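Local coordinates for protein mannan endo-1,4-beta-mannosidase (Bacillus subtilis, PDB 3CBW) that hydrolyses internal beta-1,4-mannosidic linkages in mannan, galactomannan and glucomannan, contributing to glucomannan breakdown as a family 26 glycoside hydrolase, at residues P173-W184 and R196-I207. The protein carries 3 engineered substitutions. Residues are numbered along the deposited sequence; the frame is centred on the assembly and turned at random.
Sequences PLHEMNGEWFWW and RISLYKQLYKKI
Met-177 folds over one face of the Tyr-200 ring, with CG 3.7 Å from the ring centroid, in a CH-pi contact. Its CB is closer still to the rim, 3.2 Å from Tyr-200 CE1. Bends at chi2 and chi3 (-59° and -63°) curl the chain back, and CE ends 3.4 Å from Tyr-200 OH. SD stands oblique to the ring, a Met-aromatic contact. The Tyr-200 hydroxyl donates a 2.8 Å hydrogen bond to Leu-174 O, tilted 27° from the carbonyl plane. It is the one direct hydrogen bond between residues 173-184 and 196-207. A phenylalanine in place of Tyr-200 would probably leave Leu-174 O without this donor, and Met-177 CE without the hydroxyl it packs on. Leu-174 CD1 lies 3.6 Å from Tyr-204 CA, against the helix backbone, and meets Ile-207 CD1 tip to tip. Leu-203 CD2 sits between Leu-174 CD2, Trp-184 CB and the Trp-183 ring. Water 1 links Trp-183 O to Arg-196 NH1, 2.9 Å from the latter and in the guanidinium plane. Arg-196 NH1 also bonds Gly-185 O, and NE bonds Asn-131 OD1. Trp-184 NE1 donates to His-175 O at 2.8 Å, tying the loop to itself. By similarity, this loop carries the proton donor Glu-176, and His-175, which positions the nucleophile. The contact packs Leu-174 and Met-177, which flank these two residues in sequence, on the helix, consistent with a part in fixing the loop. The loop follows strand 169-172 of the TIM barrel and leads to helix 194-214. Tyr-204 and Pro-173 both touch Trp-222 on the next strand, 220-224, while Leu-203 and Ile-207 also pack on helix 143-163.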
ATOM      1  N   PRO A 173      -1.042  -0.436   5.811  1.00  7.17           N
ATOM      2  CA  PRO A 173      -0.964   0.472   6.955  1.00  7.42           C
ATOM      3  C   PRO A 173       0.479   0.706   7.406  1.00  7.02           C
ATOM      4  O   PRO A 173       1.350  -0.148   7.195  1.00  7.97           O
ATOM      5  CB  PRO A 173      -1.698  -0.303   8.038  1.00  7.91           C
ATOM      6  CG  PRO A 173      -1.324  -1.743   7.761  1.00  8.06           C
ATOM      7  CD  PRO A 173      -1.260  -1.836   6.240  1.00  7.70           C
ATOM      8  N   LEU A 174       0.728   1.848   8.047  1.00  7.11           N
ATOM      9  CA  LEU A 174       1.988   2.071   8.774  1.00  7.46           C
ATOM     10  C   LEU A 174       3.205   1.915   7.871  1.00  7.78           C
ATOM     11  O   LEU A 174       4.204   1.287   8.233  1.00  7.88           O
ATOM     12  CB  LEU A 174       2.090   1.135   9.978  1.00  8.28           C
ATOM     13  CG  LEU A 174       0.952   1.168  10.994  1.00  8.64           C
ATOM     14  CD1 LEU A 174       1.188   0.083  12.022  1.00 10.57           C
ATOM     15  CD2 LEU A 174       0.826   2.526  11.664  1.00  9.43           C
ATOM     16  N   HIS A 175       3.130   2.545   6.701  1.00  7.06           N
ATOM     17  CA  HIS A 175       4.175   2.428   5.689  1.00  7.26           C
ATOM     18  C   HIS A 175       5.383   3.314   6.002  1.00  7.20           C
ATOM     19  O   HIS A 175       5.310   4.234   6.829  1.00  7.34           O
ATOM     20  CB  HIS A 175       3.587   2.757   4.316  1.00  7.48           C
ATOM     21  CG  HIS A 175       3.083   4.157   4.180  1.00  7.23           C
ATOM     22  ND1 HIS A 175       2.057   4.675   4.950  1.00  8.78           N
ATOM     23  CD2 HIS A 175       3.422   5.125   3.296  1.00  7.98           C
ATOM     24  CE1 HIS A 175       1.826   5.921   4.570  1.00  8.92           C
ATOM     25  NE2 HIS A 175       2.626   6.213   3.557  1.00  8.59           N
ATOM     26  N   GLU A 176       6.504   3.013   5.353  1.00  7.30           N
ATOM     27  CA  GLU A 176       7.725   3.826   5.474  1.00  7.71           C
ATOM     28  C   GLU A 176       8.171   4.001   6.922  1.00  7.39           C
ATOM     29  O   GLU A 176       8.653   5.063   7.323  1.00  7.75           O
ATOM     30  CB  GLU A 176       7.573   5.178   4.770  1.00  7.67           C
ATOM     31  CG  GLU A 176       7.297   5.002   3.282  1.00  8.88           C
ATOM     32  CD  GLU A 176       6.909   6.274   2.546  1.00  8.31           C
ATOM     33  OE1 GLU A 176       7.057   7.392   3.091  1.00  9.87           O
ATOM     34  OE2 GLU A 176       6.423   6.144   1.389  1.00  8.22           O
ATOM     35  N   MET A 177       8.012   2.936   7.693  1.00  7.77           N
ATOM     36  CA  MET A 177       8.304   2.935   9.115  1.00  7.81           C
ATOM     37  C   MET A 177       9.796   3.037   9.433  1.00  8.27           C
ATOM     38  O   MET A 177      10.157   3.395  10.554  1.00  8.60           O
ATOM     39  CB  MET A 177       7.691   1.693   9.765  1.00  8.65           C
ATOM     40  CG  MET A 177       8.448   0.368   9.544  1.00  8.61           C
ATOM     41  SD  MET A 177       8.732  -0.291   7.816  1.00  6.00           S
ATOM     42  CE  MET A 177       6.997  -0.584   7.260  1.00  9.02           C
ATOM     43  N   ASN A 178      10.651   2.700   8.463  1.00  7.58           N
ATOM     44  CA  ASN A 178      12.093   2.881   8.620  1.00  7.51           C
ATOM     45  C   ASN A 178      12.527   4.301   8.273  1.00  8.23           C
ATOM     46  O   ASN A 178      13.698   4.645   8.442  1.00  9.04           O
ATOM     47  CB  ASN A 178      12.886   1.842   7.811  1.00  7.54           C
ATOM     48  CG  ASN A 178      12.586   1.897   6.328  1.00  8.13           C
ATOM     49  OD1 ASN A 178      11.475   2.232   5.926  1.00  8.18           O
ATOM     50  ND2 ASN A 178      13.556   1.503   5.508  1.00  9.10           N
ATOM     51  N   GLY A 179      11.579   5.112   7.798  1.00  8.31           N
ATOM     52  CA  GLY A 179      11.806   6.542   7.643  1.00  8.98           C
ATOM     53  C   GLY A 179      11.572   7.258   8.960  1.00  9.59           C
ATOM     54  O   GLY A 179      11.050   6.684   9.924  1.00 11.75           O
ATOM     55  N   GLU A 180      11.923   8.535   8.980  1.00  9.47           N
ATOM     56  CA  GLU A 180      11.917   9.316  10.206  1.00 10.03           C
ATOM     57  C   GLU A 180      10.885  10.432  10.162  1.00 10.10           C
ATOM     58  O   GLU A 180      10.895  11.318  11.013  1.00 11.40           O
ATOM     59  CB  GLU A 180      13.337   9.837  10.519  1.00 10.71           C
ATOM     60  CG  GLU A 180      13.875  10.927   9.579  1.00 11.47           C
ATOM     61  CD  GLU A 180      14.458  10.418   8.258  1.00 11.05           C
ATOM     62  OE1 GLU A 180      14.501   9.196   7.998  1.00 11.07           O
ATOM     63  OE2 GLU A 180      14.884  11.271   7.459  1.00 12.97           O
ATOM     64  N   TRP A 181       9.979  10.382   9.189  1.00  9.47           N
ATOM     65  CA  TRP A 181       8.983  11.439   9.003  1.00  9.73           C
ATOM     66  C   TRP A 181       7.634  11.143   9.686  1.00 10.20           C
ATOM     67  O   TRP A 181       7.118  11.999  10.410  1.00 11.78           O
ATOM     68  CB  TRP A 181       8.842  11.813   7.520  1.00 10.01           C
ATOM     69  CG  TRP A 181       8.812  10.656   6.569  1.00  9.41           C
ATOM     70  CD1 TRP A 181       7.696  10.017   6.094  1.00  9.46           C
ATOM     71  CD2 TRP A 181       9.936  10.010   5.960  1.00  9.58           C
ATOM     72  NE1 TRP A 181       8.055   9.011   5.234  1.00  9.05           N
ATOM     73  CE2 TRP A 181       9.421   8.987   5.128  1.00  9.32           C
ATOM     74  CE3 TRP A 181      11.325  10.204   6.019  1.00 10.04           C
ATOM     75  CZ2 TRP A 181      10.241   8.153   4.377  1.00  9.65           C
ATOM     76  CZ3 TRP A 181      12.144   9.370   5.268  1.00 10.15           C
ATOM     77  CH2 TRP A 181      11.597   8.350   4.459  1.00  9.80           C
ATOM     78  N   PHE A 182       7.076   9.947   9.511  1.00  8.78           N
ATOM     79  CA  PHE A 182       5.785   9.620  10.139  1.00  8.90           C
ATOM     80  C   PHE A 182       5.944   9.293  11.619  1.00  9.00           C
ATOM     81  O   PHE A 182       6.955   8.736  12.041  1.00  9.05           O
ATOM     82  CB  PHE A 182       5.120   8.443   9.435  1.00  9.00           C
ATOM     83  CG  PHE A 182       4.780   8.697   7.986  1.00  8.90           C
ATOM     84  CD1 PHE A 182       4.069   9.834   7.604  1.00 10.30           C
ATOM     85  CD2 PHE A 182       5.120   7.764   7.016  1.00  8.60           C
ATOM     86  CE1 PHE A 182       3.732  10.054   6.260  1.00 10.44           C
ATOM     87  CE2 PHE A 182       4.786   7.968   5.679  1.00  9.61           C
ATOM     88  CZ  PHE A 182       4.089   9.106   5.309  1.00 10.07           C
ATOM     89  N   TRP A 183       4.912   9.599  12.399  1.00  8.90           N
ATOM     90  CA  TRP A 183       4.998   9.407  13.847  1.00  8.79           C
ATOM     91  C   TRP A 183       5.254   7.950  14.255  1.00  8.59           C
ATOM     92  O   TRP A 183       5.832   7.694  15.313  1.00  8.92           O
ATOM     93  CB  TRP A 183       3.755   9.956  14.548  1.00  9.23           C
ATOM     94  CG  TRP A 183       2.452   9.273  14.200  1.00  8.56           C
ATOM     95  CD1 TRP A 183       1.538   9.684  13.269  1.00  8.64           C
ATOM     96  CD2 TRP A 183       1.906   8.079  14.793  1.00  8.56           C
ATOM     97  NE1 TRP A 183       0.458   8.826  13.242  1.00  8.62           N
ATOM     98  CE2 TRP A 183       0.656   7.837  14.165  1.00  8.17           C
ATOM     99  CE3 TRP A 183       2.345   7.192  15.785  1.00  8.60           C
ATOM    100  CZ2 TRP A 183      -0.138   6.733  14.481  1.00  8.83           C
ATOM    101  CZ3 TRP A 183       1.536   6.090  16.107  1.00  9.55           C
ATOM    102  CH2 TRP A 183       0.312   5.886  15.458  1.00  9.13           C
ATOM    103  N   TRP A 184       4.822   6.998  13.429  1.00  8.54           N
ATOM    104  CA  TRP A 184       4.947   5.581  13.771  1.00  8.69           C
ATOM    105  C   TRP A 184       6.317   4.978  13.440  1.00  8.85           C
ATOM    106  O   TRP A 184       6.576   3.813  13.752  1.00  9.91           O
ATOM    107  CB  TRP A 184       3.840   4.775  13.090  1.00  8.94           C
ATOM    108  CG  TRP A 184       3.828   4.889  11.581  1.00  8.16           C
ATOM    109  CD1 TRP A 184       4.604   4.182  10.689  1.00  8.26           C
ATOM    110  CD2 TRP A 184       2.964   5.722  10.799  1.00  8.17           C
ATOM    111  NE1 TRP A 184       4.282   4.552   9.405  1.00  7.49           N
ATOM    112  CE2 TRP A 184       3.278   5.488   9.441  1.00  7.52           C
ATOM    113  CE3 TRP A 184       1.974   6.667  11.117  1.00  8.76           C
ATOM    114  CZ2 TRP A 184       2.618   6.143   8.397  1.00  7.67           C
ATOM    115  CZ3 TRP A 184       1.335   7.333  10.084  1.00  9.13           C
ATOM    116  CH2 TRP A 184       1.663   7.065   8.735  1.00  9.04           C
ATOM    117  N   ARG A 196      12.111   1.078  19.525  1.00 11.29           N
ATOM    118  CA  ARG A 196      11.183   1.562  18.493  1.00 10.77           C
ATOM    119  C   ARG A 196      10.787   0.445  17.526  1.00 10.06           C
ATOM    120  O   ARG A 196       9.611   0.337  17.153  1.00  9.89           O
ATOM    121  CB  ARG A 196      11.757   2.769  17.745  1.00 10.83           C
ATOM    122  CG  ARG A 196      10.863   3.328  16.628  1.00 10.57           C
ATOM    123  CD  ARG A 196       9.487   3.774  17.112  1.00 10.09           C
ATOM    124  NE  ARG A 196       9.550   4.690  18.257  1.00 10.48           N
ATOM    125  CZ  ARG A 196       9.281   5.993  18.218  1.00 10.00           C
ATOM    126  NH1 ARG A 196       8.921   6.603  17.081  1.00  9.84           N
ATOM    127  NH2 ARG A 196       9.366   6.695  19.342  1.00 10.96           N
ATOM    128  N   ILE A 197      11.748  -0.376  17.116  1.00 10.17           N
ATOM    129  CA  ILE A 197      11.477  -1.496  16.223  1.00 10.77           C
ATOM    130  C   ILE A 197      10.459  -2.446  16.876  1.00 10.84           C
ATOM    131  O   ILE A 197       9.489  -2.868  16.232  1.00 10.63           O
ATOM    132  CB  ILE A 197      12.797  -2.214  15.842  1.00 10.74           C
ATOM    133  CG1 ILE A 197      13.627  -1.323  14.911  1.00 11.62           C
ATOM    134  CG2 ILE A 197      12.539  -3.598  15.229  1.00 11.97           C
ATOM    135  CD1 ILE A 197      15.095  -1.710  14.808  1.00 13.75           C
ATOM    136  N   SER A 198      10.655  -2.757  18.161  1.00 11.16           N
ATOM    137  CA  SER A 198       9.728  -3.627  18.885  1.00 11.73           C
ATOM    138  C   SER A 198       8.332  -3.016  18.976  1.00 11.07           C
ATOM    139  O   SER A 198       7.313  -3.695  18.754  1.00 11.17           O
ATOM    140  CB  SER A 198      10.259  -3.907  20.288  1.00 12.73           C
ATOM    141  OG  SER A 198       9.326  -4.695  20.998  1.00 15.35           O
ATOM    142  N   LEU A 199       8.283  -1.730  19.312  1.00 10.55           N
ATOM    143  CA  LEU A 199       7.010  -1.033  19.435  1.00 10.20           C
ATOM    144  C   LEU A 199       6.266  -0.950  18.100  1.00  9.70           C
ATOM    145  O   LEU A 199       5.034  -1.076  18.062  1.00  9.59           O
ATOM    146  CB  LEU A 199       7.209   0.361  20.036  1.00 10.66           C
ATOM    147  CG  LEU A 199       7.753   0.399  21.473  1.00 12.08           C
ATOM    148  CD1 LEU A 199       8.103   1.842  21.861  1.00 13.81           C
ATOM    149  CD2 LEU A 199       6.772  -0.209  22.479  1.00 14.65           C
ATOM    150  N   TYR A 200       7.001  -0.733  17.012  1.00  9.40           N
ATOM    151  CA  TYR A 200       6.379  -0.730  15.704  1.00  9.40           C
ATOM    152  C   TYR A 200       5.686  -2.069  15.432  1.00  9.49           C
ATOM    153  O   TYR A 200       4.532  -2.109  14.969  1.00  8.87           O
ATOM    154  CB  TYR A 200       7.386  -0.448  14.585  1.00  9.28           C
ATOM    155  CG  TYR A 200       6.707  -0.614  13.242  1.00  8.61           C
ATOM    156  CD1 TYR A 200       5.998   0.441  12.681  1.00  8.60           C
ATOM    157  CD2 TYR A 200       6.703  -1.847  12.578  1.00  8.22           C
ATOM    158  CE1 TYR A 200       5.315   0.292  11.473  1.00  8.11           C
ATOM    159  CE2 TYR A 200       6.027  -2.000  11.383  1.00  8.39           C
ATOM    160  CZ  TYR A 200       5.334  -0.930  10.837  1.00  8.05           C
ATOM    161  OH  TYR A 200       4.682  -1.107   9.641  1.00  8.69           O
ATOM    162  N   LYS A 201       6.397  -3.164  15.680  1.00  9.45           N
ATOM    163  CA  LYS A 201       5.820  -4.481  15.445  1.00  9.91           C
ATOM    164  C   LYS A 201       4.554  -4.659  16.266  1.00 10.08           C
ATOM    165  O   LYS A 201       3.565  -5.196  15.764  1.00 10.08           O
ATOM    166  CB  LYS A 201       6.823  -5.596  15.723  1.00 10.76           C
ATOM    167  CG  LYS A 201       7.987  -5.630  14.759  1.00 12.08           C
ATOM    168  CD  LYS A 201       8.947  -6.709  15.177  1.00 15.61           C
ATOM    169  CE  LYS A 201      10.275  -6.566  14.505  1.00 18.33           C
ATOM    170  NZ  LYS A 201      11.274  -7.405  15.212  1.00 19.39           N
ATOM    171  N   GLN A 202       4.575  -4.198  17.514  1.00 10.03           N
ATOM    172  CA  GLN A 202       3.392  -4.247  18.368  1.00 10.15           C
ATOM    173  C   GLN A 202       2.241  -3.442  17.784  1.00  9.69           C
ATOM    174  O   GLN A 202       1.094  -3.888  17.809  1.00  9.92           O
ATOM    175  CB  GLN A 202       3.743  -3.756  19.764  1.00 10.58           C
ATOM    176  CG  GLN A 202       4.669  -4.697  20.504  1.00 12.66           C
ATOM    177  CD  GLN A 202       5.132  -4.128  21.829  1.00 16.27           C
ATOM    178  OE1 GLN A 202       4.320  -3.750  22.663  1.00 17.42           O
ATOM    179  NE2 GLN A 202       6.447  -4.052  22.021  1.00 17.75           N
ATOM    180  N   LEU A 203       2.540  -2.269  17.235  1.00  9.18           N
ATOM    181  CA  LEU A 203       1.507  -1.425  16.649  1.00  9.48           C
ATOM    182  C   LEU A 203       0.899  -2.054  15.393  1.00  9.35           C
ATOM    183  O   LEU A 203      -0.322  -2.035  15.207  1.00  9.90           O
ATOM    184  CB  LEU A 203       2.075  -0.034  16.348  1.00  9.70           C
ATOM    185  CG  LEU A 203       1.090   0.985  15.762  1.00  9.60           C
ATOM    186  CD1 LEU A 203      -0.059   1.303  16.727  1.00 12.08           C
ATOM    187  CD2 LEU A 203       1.827   2.259  15.383  1.00 10.58           C
ATOM    188  N   TYR A 204       1.745  -2.617  14.540  1.00  8.95           N
ATOM    189  CA  TYR A 204       1.256  -3.278  13.350  1.00  9.18           C
ATOM    190  C   TYR A 204       0.337  -4.436  13.756  1.00  9.31           C
ATOM    191  O   TYR A 204      -0.765  -4.586  13.211  1.00  9.10           O
ATOM    192  CB  TYR A 204       2.428  -3.761  12.506  1.00  9.87           C
ATOM    193  CG  TYR A 204       2.014  -4.340  11.181  1.00  9.45           C
ATOM    194  CD1 TYR A 204       2.274  -3.673   9.986  1.00  9.55           C
ATOM    195  CD2 TYR A 204       1.384  -5.582  11.126  1.00 11.22           C
ATOM    196  CE1 TYR A 204       1.894  -4.245   8.762  1.00 10.32           C
ATOM    197  CE2 TYR A 204       0.999  -6.136   9.949  1.00 12.19           C
ATOM    198  CZ  TYR A 204       1.242  -5.476   8.776  1.00 10.35           C
ATOM    199  OH  TYR A 204       0.872  -6.110   7.622  1.00 12.49           O
ATOM    200  N   LYS A 205       0.774  -5.248  14.715  1.00  9.27           N
ATOM    201  CA  LYS A 205      -0.036  -6.377  15.168  1.00  9.94           C
ATOM    202  C   LYS A 205      -1.334  -5.921  15.826  1.00 10.01           C
ATOM    203  O   LYS A 205      -2.357  -6.577  15.677  1.00 10.39           O
ATOM    204  CB  LYS A 205       0.760  -7.265  16.106  1.00 10.92           C
ATOM    205  CG  LYS A 205       1.910  -7.972  15.440  1.00 12.34           C
ATOM    206  CD  LYS A 205       2.605  -8.816  16.472  1.00 17.64           C
ATOM    207  CE  LYS A 205       3.969  -9.246  16.054  1.00 20.70           C
ATOM    208  NZ  LYS A 205       4.620  -9.896  17.224  1.00 23.81           N
ATOM    209  N   LYS A 206      -1.298  -4.795  16.532  1.00  9.77           N
ATOM    210  CA  LYS A 206      -2.507  -4.235  17.140  1.00 10.69           C
ATOM    211  C   LYS A 206      -3.529  -3.876  16.060  1.00 10.31           C
ATOM    212  O   LYS A 206      -4.725  -4.159  16.184  1.00 10.42           O
ATOM    213  CB  LYS A 206      -2.130  -3.008  17.957  1.00 11.48           C
ATOM    214  CG  LYS A 206      -3.274  -2.291  18.630  1.00 13.24           C
ATOM    215  CD  LYS A 206      -2.714  -1.205  19.543  1.00 16.01           C
ATOM    216  CE  LYS A 206      -3.787  -0.489  20.292  1.00 18.08           C
ATOM    217  NZ  LYS A 206      -4.225  -1.234  21.508  1.00 18.77           N
ATOM    218  N   ILE A 207      -3.058  -3.266  14.979  1.00  9.84           N
ATOM    219  CA  ILE A 207      -3.959  -2.950  13.880  1.00  9.65           C
ATOM    220  C   ILE A 207      -4.442  -4.233  13.190  1.00  8.73           C
ATOM    221  O   ILE A 207      -5.624  -4.354  12.858  1.00  8.72           O
ATOM    222  CB  ILE A 207      -3.330  -1.958  12.886  1.00  9.76           C
ATOM    223  CG1 ILE A 207      -3.083  -0.614  13.588  1.00 10.79           C
ATOM    224  CG2 ILE A 207      -4.209  -1.816  11.635  1.00 10.51           C
ATOM    225  CD1 ILE A 207      -2.504   0.466  12.698  1.00 11.90           C
TER
HETATM  226  O   HOH W   1       8.002   9.131  16.136  1.00 10.53           O